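Local structure of protection of telomeres protein 1 (Schizosaccharomyces pombe, 1QZG) at residues Phe48-Asp53 / Gly104-Leu109; Lys52-Ser57 / Pro98-Val103; Val68-Leu73 / Gly84-Leu89. The protein binds single-stranded telomeric DNA of consensus GGTTAC, protects the 3' overhang of the chromosome end and regulates telomerase and telomere length. One frame throughout, in Å; residues are numbered along the deposited sequence.

Strand 43-59 is the first element used, and it serves two contacts. Its part 48-53 pairs with 104-109 in contact 1. Its next part, 52-57, meets the loop 98-103 in contact 2, and the two contacts share K52 and D53. Contact 2 closes a shorter loop within that of contact 1, because 98-103 precedes 104-109 while 52-57 continues 48-53. Contact 3 lies inside both: it is the hairpin of strands 67-74 and 85-91. Strand 67-74 also pairs with strand 43-59, through K52 N and Y72 O among others. Together the contacts tie the hairpin, the loop before strand 106-109 and that strand to one long strand of the OB fold in this N-terminal, DNA-binding part of Pot1.

Contact 1: Phe48-Asp53 / Gly104-Leu109; sequences FGIVKD and GQPLLL
F48 and L108 meet through an aromatic face. L108 CB stands over the F48 ring centre, 4.0 Å from the centroid, and L108 CD1 touches F48 CE1 at the rim at 3.8 Å. With CG anti to the backbone N (chi1 -156°), the F48 ring lies over L108, and P106 CB comes near its edge. The ring also meets W134 and F163. Without it, as with an alanine here, L108 CB would probably lose its aromatic cover and a gap would open beside P106, W134 and F163.

The other apolar contacts bridge the two strands. I50 and P106 lie alongside, with I50 CD1 3.7 Å from P106 CG. I50 CG2 presses tightly on G104 CA at 3.5 Å. On the other face of the sheet V51 CG2 reaches L107 CB at 4.0 Å.

The strands pair antiparallel. G49 and L107 form a hydrogen-bonded pair: L107 N to G49 O at 2.8 Å, and G49 N to L107 O in return. F48-L108 and I50-P106 are the non-hydrogen-bonded pairs. V51 N bonds to Q105 O, and G104 N to V51 O at 2.8 Å. V51 thus faces both G104 and Q105, consistent with a G1 beta bulge.

L167 and W171 of helix 158-175 touch the F48 and I50 side of the sheet, while L107 faces L73. This is strand pairing in the curled sheet of an OB fold.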
loop_
_atom_site.group_PDB
_atom_site.type_symbol
_atom_site.label_atom_id
_atom_site.label_comp_id
_atom_site.label_asym_id
_atom_site.label_seq_id
_atom_site.Cartn_x
_atom_site.Cartn_y
_atom_site.Cartn_z
ATOM N N PHE C 48 3.256 -3.240 -1.478
ATOM C CA PHE C 48 2.185 -3.614 -2.382
ATOM C C PHE C 48 1.229 -4.422 -1.529
ATOM O O PHE C 48 1.534 -5.552 -1.134
ATOM C CB PHE C 48 2.757 -4.466 -3.521
ATOM C CG PHE C 48 1.936 -4.444 -4.785
ATOM C CD1 PHE C 48 2.533 -4.743 -6.006
ATOM C CD2 PHE C 48 0.576 -4.143 -4.757
ATOM C CE1 PHE C 48 1.787 -4.744 -7.185
ATOM C CE2 PHE C 48 -0.178 -4.143 -5.929
ATOM C CZ PHE C 48 0.433 -4.445 -7.148
ATOM N N GLY C 49 0.081 -3.836 -1.224
ATOM C CA GLY C 49 -0.882 -4.530 -0.395
ATOM C C GLY C 49 -2.302 -4.131 -0.713
ATOM O O GLY C 49 -2.577 -3.531 -1.751
ATOM N N ILE C 50 -3.208 -4.487 0.183
ATOM C CA ILE C 50 -4.609 -4.163 0.020
ATOM C C ILE C 50 -4.923 -3.130 1.079
ATOM O O ILE C 50 -4.456 -3.236 2.214
ATOM C CB ILE C 50 -5.506 -5.390 0.269
ATOM C CG1 ILE C 50 -5.263 -6.452 -0.806
ATOM C CG2 ILE C 50 -6.959 -4.962 0.312
ATOM C CD1 ILE C 50 -5.646 -6.014 -2.210
ATOM N N VAL C 51 -5.707 -2.124 0.715
ATOM C CA VAL C 51 -6.068 -1.107 1.681
ATOM C C VAL C 51 -7.084 -1.716 2.631
ATOM O O VAL C 51 -8.192 -2.061 2.224
ATOM C CB VAL C 51 -6.676 0.121 0.996
ATOM C CG1 VAL C 51 -7.268 1.064 2.049
ATOM C CG2 VAL C 51 -5.595 0.830 0.196
ATOM N N LYS C 52 -6.700 -1.864 3.895
ATOM C CA LYS C 52 -7.596 -2.443 4.882
ATOM C C LYS C 52 -8.363 -1.354 5.627
ATOM O O LYS C 52 -9.384 -1.619 6.244
ATOM C CB LYS C 52 -6.808 -3.329 5.856
ATOM C CG LYS C 52 -7.655 -4.440 6.444
ATOM C CD LYS C 52 -6.892 -5.753 6.587
ATOM C CE LYS C 52 -7.852 -6.869 7.011
ATOM N NZ LYS C 52 -7.168 -8.169 7.307
ATOM N N ASP C 53 -7.854 -0.127 5.567
ATOM C CA ASP C 53 -8.508 1.026 6.177
ATOM C C ASP C 53 -7.781 2.263 5.676
ATOM O O ASP C 53 -6.634 2.181 5.250
ATOM C CB ASP C 53 -8.462 0.969 7.705
ATOM C CG ASP C 53 -9.485 1.898 8.351
ATOM O OD1 ASP C 53 -10.282 2.542 7.619
ATOM O OD2 ASP C 53 -9.497 1.980 9.596
ATOM N N GLY C 104 -10.121 -2.701 0.315
ATOM C CA GLY C 104 -10.066 -3.764 -0.673
ATOM C C GLY C 104 -9.263 -3.391 -1.907
ATOM O O GLY C 104 -8.877 -4.260 -2.685
ATOM N N GLN C 105 -9.006 -2.100 -2.102
ATOM C CA GLN C 105 -8.239 -1.670 -3.268
ATOM C C GLN C 105 -6.752 -1.971 -3.151
ATOM O O GLN C 105 -6.137 -1.699 -2.123
ATOM C CB GLN C 105 -8.388 -0.163 -3.506
ATOM C CG GLN C 105 -9.781 0.285 -3.932
ATOM C CD GLN C 105 -9.810 1.757 -4.332
ATOM O OE1 GLN C 105 -9.198 2.156 -5.325
ATOM N NE2 GLN C 105 -10.512 2.567 -3.559
ATOM N N PRO C 106 -6.162 -2.558 -4.204
ATOM C CA PRO C 106 -4.732 -2.869 -4.187
ATOM C C PRO C 106 -3.990 -1.540 -4.318
ATOM O O PRO C 106 -4.381 -0.676 -5.108
ATOM C CB PRO C 106 -4.551 -3.754 -5.419
ATOM C CG PRO C 106 -5.894 -4.440 -5.538
ATOM C CD PRO C 106 -6.845 -3.298 -5.279
ATOM N N LEU C 107 -2.940 -1.371 -3.526
ATOM C CA LEU C 107 -2.144 -0.154 -3.556
ATOM C C LEU C 107 -0.662 -0.475 -3.532
ATOM O O LEU C 107 -0.186 -1.185 -2.640
ATOM C CB LEU C 107 -2.463 0.730 -2.349
ATOM C CG LEU C 107 -1.599 1.994 -2.194
ATOM C CD1 LEU C 107 -1.863 2.977 -3.364
ATOM C CD2 LEU C 107 -1.927 2.657 -0.884
ATOM N N LEU C 108 0.056 0.061 -4.513
ATOM C CA LEU C 108 1.495 -0.106 -4.620
ATOM C C LEU C 108 2.149 1.228 -4.237
ATOM O O LEU C 108 1.831 2.274 -4.812
ATOM C CB LEU C 108 1.866 -0.477 -6.061
ATOM C CG LEU C 108 3.321 -0.792 -6.407
ATOM C CD1 LEU C 108 3.383 -1.381 -7.825
ATOM C CD2 LEU C 108 4.172 0.469 -6.317
ATOM N N LEU C 109 3.056 1.192 -3.264
ATOM C CA LEU C 109 3.746 2.400 -2.818
ATOM C C LEU C 109 5.240 2.298 -3.065
ATOM O O LEU C 109 5.878 1.293 -2.727
ATOM C CB LEU C 109 3.486 2.649 -1.330
ATOM C CG LEU C 109 2.041 3.005 -0.962
ATOM C CD1 LEU C 109 1.819 2.838 0.551
ATOM C CD2 LEU C 109 1.768 4.466 -1.379
#

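Contact 2: Lys52-Ser57 / Pro98-Val103; sequences KDFTPS and PVIKQV
F54 lays its ring over the branch methyl of I100. I100 CG2 stands above the middle of the ring, 3.8 Å from its centroid, a CH-pi contact. This is where the long strand 43-59 of the OB fold meets the loop before strand 106-109. The two segments share no hydrogen bond; what joins them is packing, of side chains on each other and on the loop backbone.

The F54 and I100 side chains come from facing segments and pass one another as they overlap. F54 CG sits between the backbone N and the carbonyl carbon (chi1 66°), and this sends the ring across to the loop. In I100, CG2 is the branch anti to the backbone N, and it is the one that reaches the ring. The other branch ends at I100 CD1, which packs on V71 of strand 67-74.

The far part of the ring runs along the loop backbone. F54 CE1 comes within 3.5 Å of I100 O, F54 CZ within 3.7 Å of K101 O, and F54 CE2 within 3.9 Å of Q102 CA. The ring thus follows three residues in turn. The side chain of K101 leads off and makes a salt bridge with D143.

V103 makes the second meeting point, at the K52 end. V103 CG2 lies 3.2 Å from K52 O, with CG1 farther off. The K52 side chain leads to a cation-pi contact with W74, and its NZ makes weak hydrogen bonds to T80 O and S82 O. Next to it, D53 OD1 takes a bond from F54 N at 2.8 Å, bent to 135° at the hydrogen. That N-H meets the oxygen from above the carboxylate plane, 44° out of it.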
loop_
_atom_site.group_PDB
_atom_site.type_symbol
_atom_site.label_atom_id
_atom_site.label_comp_id
_atom_site.label_asym_id
_atom_site.label_seq_id
_atom_site.Cartn_x
_atom_site.Cartn_y
_atom_site.Cartn_z
ATOM N N LYS C 52 -6.700 -1.864 3.895
ATOM C CA LYS C 52 -7.596 -2.443 4.882
ATOM C C LYS C 52 -8.363 -1.354 5.627
ATOM O O LYS C 52 -9.384 -1.619 6.244
ATOM C CB LYS C 52 -6.808 -3.329 5.856
ATOM C CG LYS C 52 -7.655 -4.440 6.444
ATOM C CD LYS C 52 -6.892 -5.753 6.587
ATOM C CE LYS C 52 -7.852 -6.869 7.011
ATOM N NZ LYS C 52 -7.168 -8.169 7.307
ATOM N N ASP C 53 -7.854 -0.127 5.567
ATOM C CA ASP C 53 -8.508 1.026 6.177
ATOM C C ASP C 53 -7.781 2.263 5.676
ATOM O O ASP C 53 -6.634 2.181 5.250
ATOM C CB ASP C 53 -8.462 0.969 7.705
ATOM C CG ASP C 53 -9.485 1.898 8.351
ATOM O OD1 ASP C 53 -10.282 2.542 7.619
ATOM O OD2 ASP C 53 -9.497 1.980 9.596
ATOM N N PHE C 54 -8.442 3.411 5.732
ATOM C CA PHE C 54 -7.835 4.628 5.229
ATOM C C PHE C 54 -8.535 5.850 5.792
ATOM O O PHE C 54 -9.611 5.747 6.382
ATOM C CB PHE C 54 -7.938 4.646 3.700
ATOM C CG PHE C 54 -9.363 4.753 3.191
ATOM C CD1 PHE C 54 -9.872 5.976 2.754
ATOM C CD2 PHE C 54 -10.192 3.636 3.157
ATOM C CE1 PHE C 54 -11.185 6.080 2.289
ATOM C CE2 PHE C 54 -11.504 3.726 2.697
ATOM C CZ PHE C 54 -12.001 4.956 2.260
ATOM N N THR C 55 -7.903 7.005 5.609
ATOM C CA THR C 55 -8.450 8.280 6.047
ATOM C C THR C 55 -8.326 9.204 4.839
ATOM O O THR C 55 -7.230 9.399 4.310
ATOM C CB THR C 55 -7.647 8.873 7.228
ATOM O OG1 THR C 55 -7.646 7.943 8.315
ATOM C CG2 THR C 55 -8.277 10.176 7.704
ATOM N N PRO C 56 -9.452 9.766 4.371
ATOM C CA PRO C 56 -9.458 10.673 3.213
ATOM C C PRO C 56 -8.451 11.811 3.383
ATOM O O PRO C 56 -8.220 12.281 4.494
ATOM C CB PRO C 56 -10.898 11.178 3.178
ATOM C CG PRO C 56 -11.674 9.993 3.723
ATOM C CD PRO C 56 -10.817 9.571 4.895
ATOM N N SER C 57 -7.865 12.246 2.273
ATOM C CA SER C 57 -6.877 13.318 2.281
ATOM C C SER C 57 -7.403 14.602 2.913
ATOM O O SER C 57 -8.574 14.927 2.777
ATOM C CB SER C 57 -6.444 13.627 0.846
ATOM O OG SER C 57 -6.376 12.445 0.063
ATOM N N PRO C 98 -3.007 9.575 -3.118
ATOM C CA PRO C 98 -3.932 8.563 -3.616
ATOM C C PRO C 98 -5.338 8.910 -3.162
ATOM O O PRO C 98 -5.542 9.294 -2.013
ATOM C CB PRO C 98 -3.441 7.278 -2.940
ATOM C CG PRO C 98 -1.970 7.492 -2.841
ATOM C CD PRO C 98 -1.875 8.951 -2.407
ATOM N N VAL C 99 -6.299 8.792 -4.067
ATOM C CA VAL C 99 -7.683 9.055 -3.728
ATOM C C VAL C 99 -8.291 7.668 -3.615
ATOM O O VAL C 99 -8.592 7.020 -4.615
ATOM C CB VAL C 99 -8.413 9.857 -4.827
ATOM C CG1 VAL C 99 -9.892 9.960 -4.488
ATOM C CG2 VAL C 99 -7.798 11.242 -4.951
ATOM N N ILE C 100 -8.446 7.209 -2.381
ATOM C CA ILE C 100 -8.978 5.886 -2.125
ATOM C C ILE C 100 -10.466 5.929 -1.902
ATOM O O ILE C 100 -10.971 6.783 -1.173
ATOM C CB ILE C 100 -8.277 5.280 -0.907
ATOM C CG1 ILE C 100 -6.783 5.145 -1.231
ATOM C CG2 ILE C 100 -8.912 3.941 -0.538
ATOM C CD1 ILE C 100 -5.908 4.909 -0.036
ATOM N N LYS C 101 -11.183 5.000 -2.518
ATOM C CA LYS C 101 -12.616 5.018 -2.344
ATOM C C LYS C 101 -13.135 3.969 -1.374
ATOM O O LYS C 101 -14.118 4.207 -0.681
ATOM C CB LYS C 101 -13.317 4.891 -3.691
ATOM C CG LYS C 101 -14.756 5.354 -3.620
ATOM C CD LYS C 101 -15.386 5.436 -4.987
ATOM C CE LYS C 101 -16.837 5.019 -4.889
ATOM N NZ LYS C 101 -17.559 5.150 -6.171
ATOM N N GLN C 102 -12.488 2.812 -1.314
ATOM C CA GLN C 102 -12.942 1.788 -0.388
ATOM C C GLN C 102 -11.882 0.758 -0.048
ATOM O O GLN C 102 -10.924 0.550 -0.789
ATOM C CB GLN C 102 -14.172 1.051 -0.945
ATOM C CG GLN C 102 -13.883 0.164 -2.149
ATOM C CD GLN C 102 -15.111 -0.602 -2.631
ATOM O OE1 GLN C 102 -15.255 -1.800 -2.371
ATOM N NE2 GLN C 102 -16.004 0.091 -3.329
ATOM N N VAL C 103 -12.087 0.122 1.096
ATOM C CA VAL C 103 -11.222 -0.938 1.588
ATOM C C VAL C 103 -11.256 -2.044 0.530
ATOM O O VAL C 103 -12.299 -2.287 -0.089
ATOM C CB VAL C 103 -11.768 -1.467 2.939
ATOM C CG1 VAL C 103 -11.233 -2.850 3.225
ATOM C CG2 VAL C 103 -11.370 -0.507 4.063
#

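Contact 3: Val68-Leu73 / Gly84-Leu89; sequences VTTVYL and GLQIHL. With TMP (thymidine-5'-phosphate), chain E; nucleotides of chain A.
T70 and H88 run alongside each other from facing positions on neighbouring strands. T70 OG1 and H88 ND1 are hydrogen-bonded at 2.8 Å, with the hydroxyl in the plane of the imidazole at its edge. T70 OG1 is placed for this beside the backbone N (chi1 -59°). The bond should restrain rotation of the H88 ring. The other ring nitrogen, H88 NE2, donates to O2 of the bound TMP in a long bond of 3.3 Å. One face of the same ring lies against nucleotide DA5 of chain A, whose N3 is 3.6 Å from H88 CD2. T70 thus acts as second shell to a residue of the nucleotide pocket.

Y72 and Q86 are the next pair on this face, again alongside. Q86 CA sits under the Y72 ring, offset toward its rim, and Q86 CB is 3.5 Å from Y72 CE2. The Q86 chain is extended and runs along the ring to its hydroxyl end. The ring and amide planes stand 45° apart.

The opposite face, of T69, V71, L73, L85, I87 and L89, is mostly apolar; the T69 hydroxyl bonds to T55 O. The T69 and L89 side chains are tightly packed, with T69 CG2 3.4 Å from L89 CB. V71 and I87 cross at an angle, as do L73 and I87, where L73 CD1 meets I87 CD1 at 3.8 Å. L107 and L109 of strand 106-109 cover L73, and L109 also touches I87 and L89.

Paired backbone bonds join T69 to L89, V71 to I87 and L73 to L85. The result is an antiparallel hairpin of the OB fold, with one face packed inside and H88, on the other, at DA5 of chain A and the TMP pocket that R115, Y117 and Q122 complete.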
loop_
_atom_site.group_PDB
_atom_site.type_symbol
_atom_site.label_atom_id
_atom_site.label_comp_id
_atom_site.label_asym_id
_atom_site.label_seq_id
_atom_site.Cartn_x
_atom_site.Cartn_y
_atom_site.Cartn_z
ATOM N N VAL C 68 -2.224 15.216 3.912
ATOM C CA VAL C 68 -1.967 13.884 4.448
ATOM C C VAL C 68 -3.123 12.916 4.295
ATOM O O VAL C 68 -4.288 13.312 4.357
ATOM C CB VAL C 68 -1.553 13.986 5.953
ATOM C CG1 VAL C 68 -2.667 14.657 6.750
ATOM C CG2 VAL C 68 -1.237 12.615 6.542
ATOM N N THR C 69 -2.769 11.658 4.093
ATOM C CA THR C 69 -3.740 10.598 3.982
ATOM C C THR C 69 -3.101 9.417 4.699
ATOM O O THR C 69 -1.889 9.201 4.608
ATOM C CB THR C 69 -4.049 10.236 2.510
ATOM O OG1 THR C 69 -5.155 9.322 2.478
ATOM C CG2 THR C 69 -2.838 9.602 1.847
ATOM N N THR C 70 -3.907 8.636 5.407
ATOM C CA THR C 70 -3.408 7.477 6.132
ATOM C C THR C 70 -4.027 6.247 5.525
ATOM O O THR C 70 -5.211 6.227 5.189
ATOM C CB THR C 70 -3.720 7.574 7.617
ATOM O OG1 THR C 70 -3.116 8.753 8.166
ATOM C CG2 THR C 70 -3.198 6.344 8.341
ATOM N N VAL C 71 -3.237 5.188 5.388
ATOM C CA VAL C 71 -3.736 3.926 4.872
ATOM C C VAL C 71 -3.151 2.816 5.731
ATOM O O VAL C 71 -2.032 2.924 6.242
ATOM C CB VAL C 71 -3.309 3.675 3.406
ATOM C CG1 VAL C 71 -3.764 4.830 2.524
ATOM C CG2 VAL C 71 -1.799 3.492 3.291
ATOM N N TYR C 72 -3.910 1.742 5.860
ATOM C CA TYR C 72 -3.464 0.570 6.551
ATOM C C TYR C 72 -3.353 -0.473 5.480
ATOM O O TYR C 72 -4.364 -0.856 4.889
ATOM C CB TYR C 72 -4.460 0.158 7.652
ATOM C CG TYR C 72 -4.354 1.002 8.901
ATOM C CD1 TYR C 72 -4.920 2.275 8.963
ATOM C CD2 TYR C 72 -3.655 0.533 10.016
ATOM C CE1 TYR C 72 -4.794 3.061 10.110
ATOM C CE2 TYR C 72 -3.523 1.315 11.167
ATOM C CZ TYR C 72 -4.093 2.574 11.204
ATOM O OH TYR C 72 -3.949 3.348 12.336
ATOM N N LEU C 73 -2.131 -0.934 5.221
ATOM C CA LEU C 73 -1.890 -1.909 4.171
ATOM C C LEU C 73 -1.781 -3.312 4.715
ATOM O O LEU C 73 -1.151 -3.566 5.735
ATOM C CB LEU C 73 -0.602 -1.615 3.403
ATOM C CG LEU C 73 -0.668 -0.691 2.175
ATOM C CD1 LEU C 73 0.603 -0.786 1.356
ATOM C CD2 LEU C 73 -1.877 -1.027 1.318
ATOM N N GLY C 84 -3.022 -4.295 9.622
ATOM C CA GLY C 84 -1.816 -4.100 8.852
ATOM C C GLY C 84 -0.899 -2.961 9.331
ATOM O O GLY C 84 -0.972 -2.452 10.445
ATOM N N LEU C 85 -0.045 -2.595 8.402
ATOM C CA LEU C 85 0.941 -1.551 8.571
ATOM C C LEU C 85 0.334 -0.166 8.360
ATOM O O LEU C 85 -0.197 0.121 7.287
ATOM C CB LEU C 85 2.119 -1.779 7.612
ATOM C CG LEU C 85 3.271 -0.765 7.655
ATOM C CD1 LEU C 85 4.040 -0.895 8.948
ATOM C CD2 LEU C 85 4.197 -0.947 6.462
ATOM N N GLN C 86 0.408 0.681 9.395
ATOM C CA GLN C 86 -0.106 2.042 9.299
ATOM C C GLN C 86 0.900 2.881 8.522
ATOM O O GLN C 86 2.084 2.922 8.858
ATOM C CB GLN C 86 -0.293 2.666 10.688
ATOM C CG GLN C 86 -0.671 4.142 10.636
ATOM C CD GLN C 86 -0.662 4.807 12.009
ATOM O OE1 GLN C 86 -1.681 5.318 12.468
ATOM N NE2 GLN C 86 0.494 4.801 12.664
ATOM N N ILE C 87 0.422 3.602 7.495
ATOM C CA ILE C 87 1.283 4.423 6.671
ATOM C C ILE C 87 0.687 5.815 6.485
ATOM O O ILE C 87 -0.480 5.955 6.114
ATOM C CB ILE C 87 1.485 3.793 5.266
ATOM C CG1 ILE C 87 1.989 2.361 5.430
ATOM C CG2 ILE C 87 2.454 4.604 4.421
ATOM C CD1 ILE C 87 1.737 1.462 4.237
ATOM N N HIS C 88 1.504 6.834 6.765
ATOM C CA HIS C 88 1.056 8.201 6.543
ATOM C C HIS C 88 1.697 8.685 5.261
ATOM O O HIS C 88 2.924 8.648 5.124
ATOM C CB HIS C 88 1.481 9.125 7.687
ATOM C CG HIS C 88 0.830 8.805 8.992
ATOM N ND1 HIS C 88 -0.538 8.810 9.159
ATOM C CD2 HIS C 88 1.355 8.452 10.188
ATOM C CE1 HIS C 88 -0.828 8.472 10.401
ATOM N NE2 HIS C 88 0.301 8.249 11.049
ATOM N N LEU C 89 0.805 9.074 4.347
ATOM C CA LEU C 89 1.291 9.600 3.079
ATOM C C LEU C 89 1.168 11.120 3.094
ATOM O O LEU C 89 0.076 11.629 3.346
ATOM C CB LEU C 89 0.481 9.007 1.940
ATOM C CG LEU C 89 0.541 7.485 1.881
ATOM C CD1 LEU C 89 -0.430 6.928 0.853
ATOM C CD2 LEU C 89 1.960 7.036 1.587
HETATM C "C1'" TMP E . -1.400 10.404 16.135
HETATM N N1 TMP E . 0.021 10.337 15.785
HETATM C C2 TMP E . 0.442 9.435 14.837
HETATM O O2 TMP E . -0.313 8.671 14.260
HETATM N N3 TMP E . 1.793 9.461 14.588
HETATM C C4 TMP E . 2.739 10.280 15.177
HETATM O O4 TMP E . 3.923 10.173 14.866
HETATM C C5 TMP E . 2.222 11.212 16.153
HETATM C C5M TMP E . 3.165 12.156 16.831
HETATM C C6 TMP E . 0.908 11.188 16.403
ATOM P P DA A 5 -1.895 17.354 12.185
ATOM O OP1 DA A 5 -2.862 18.430 11.862
ATOM O OP2 DA A 5 -1.683 16.950 13.584
ATOM O "O5'" DA A 5 -2.257 16.074 11.317
ATOM C "C5'" DA A 5 -2.655 14.866 11.926
ATOM C "C4'" DA A 5 -2.606 13.747 10.915
ATOM O "O4'" DA A 5 -1.224 13.453 10.605
ATOM C "C3'" DA A 5 -3.181 12.449 11.460
ATOM O "O3'" DA A 5 -3.641 11.649 10.385
ATOM C "C2'" DA A 5 -1.982 11.794 12.120
ATOM C "C1'" DA A 5 -0.779 12.322 11.349
ATOM N N9 DA A 5 0.282 12.785 12.245
ATOM C C8 DA A 5 0.127 13.594 13.343
ATOM N N7 DA A 5 1.249 13.888 13.950
ATOM C C5 DA A 5 2.212 13.223 13.206
ATOM C C6 DA A 5 3.612 13.151 13.322
ATOM N N6 DA A 5 4.321 13.790 14.260
ATOM N N1 DA A 5 4.273 12.394 12.421
ATOM C C2 DA A 5 3.570 11.768 11.469
ATOM N N3 DA A 5 2.260 11.771 11.248
ATOM C C4 DA A 5 1.629 12.526 12.161
#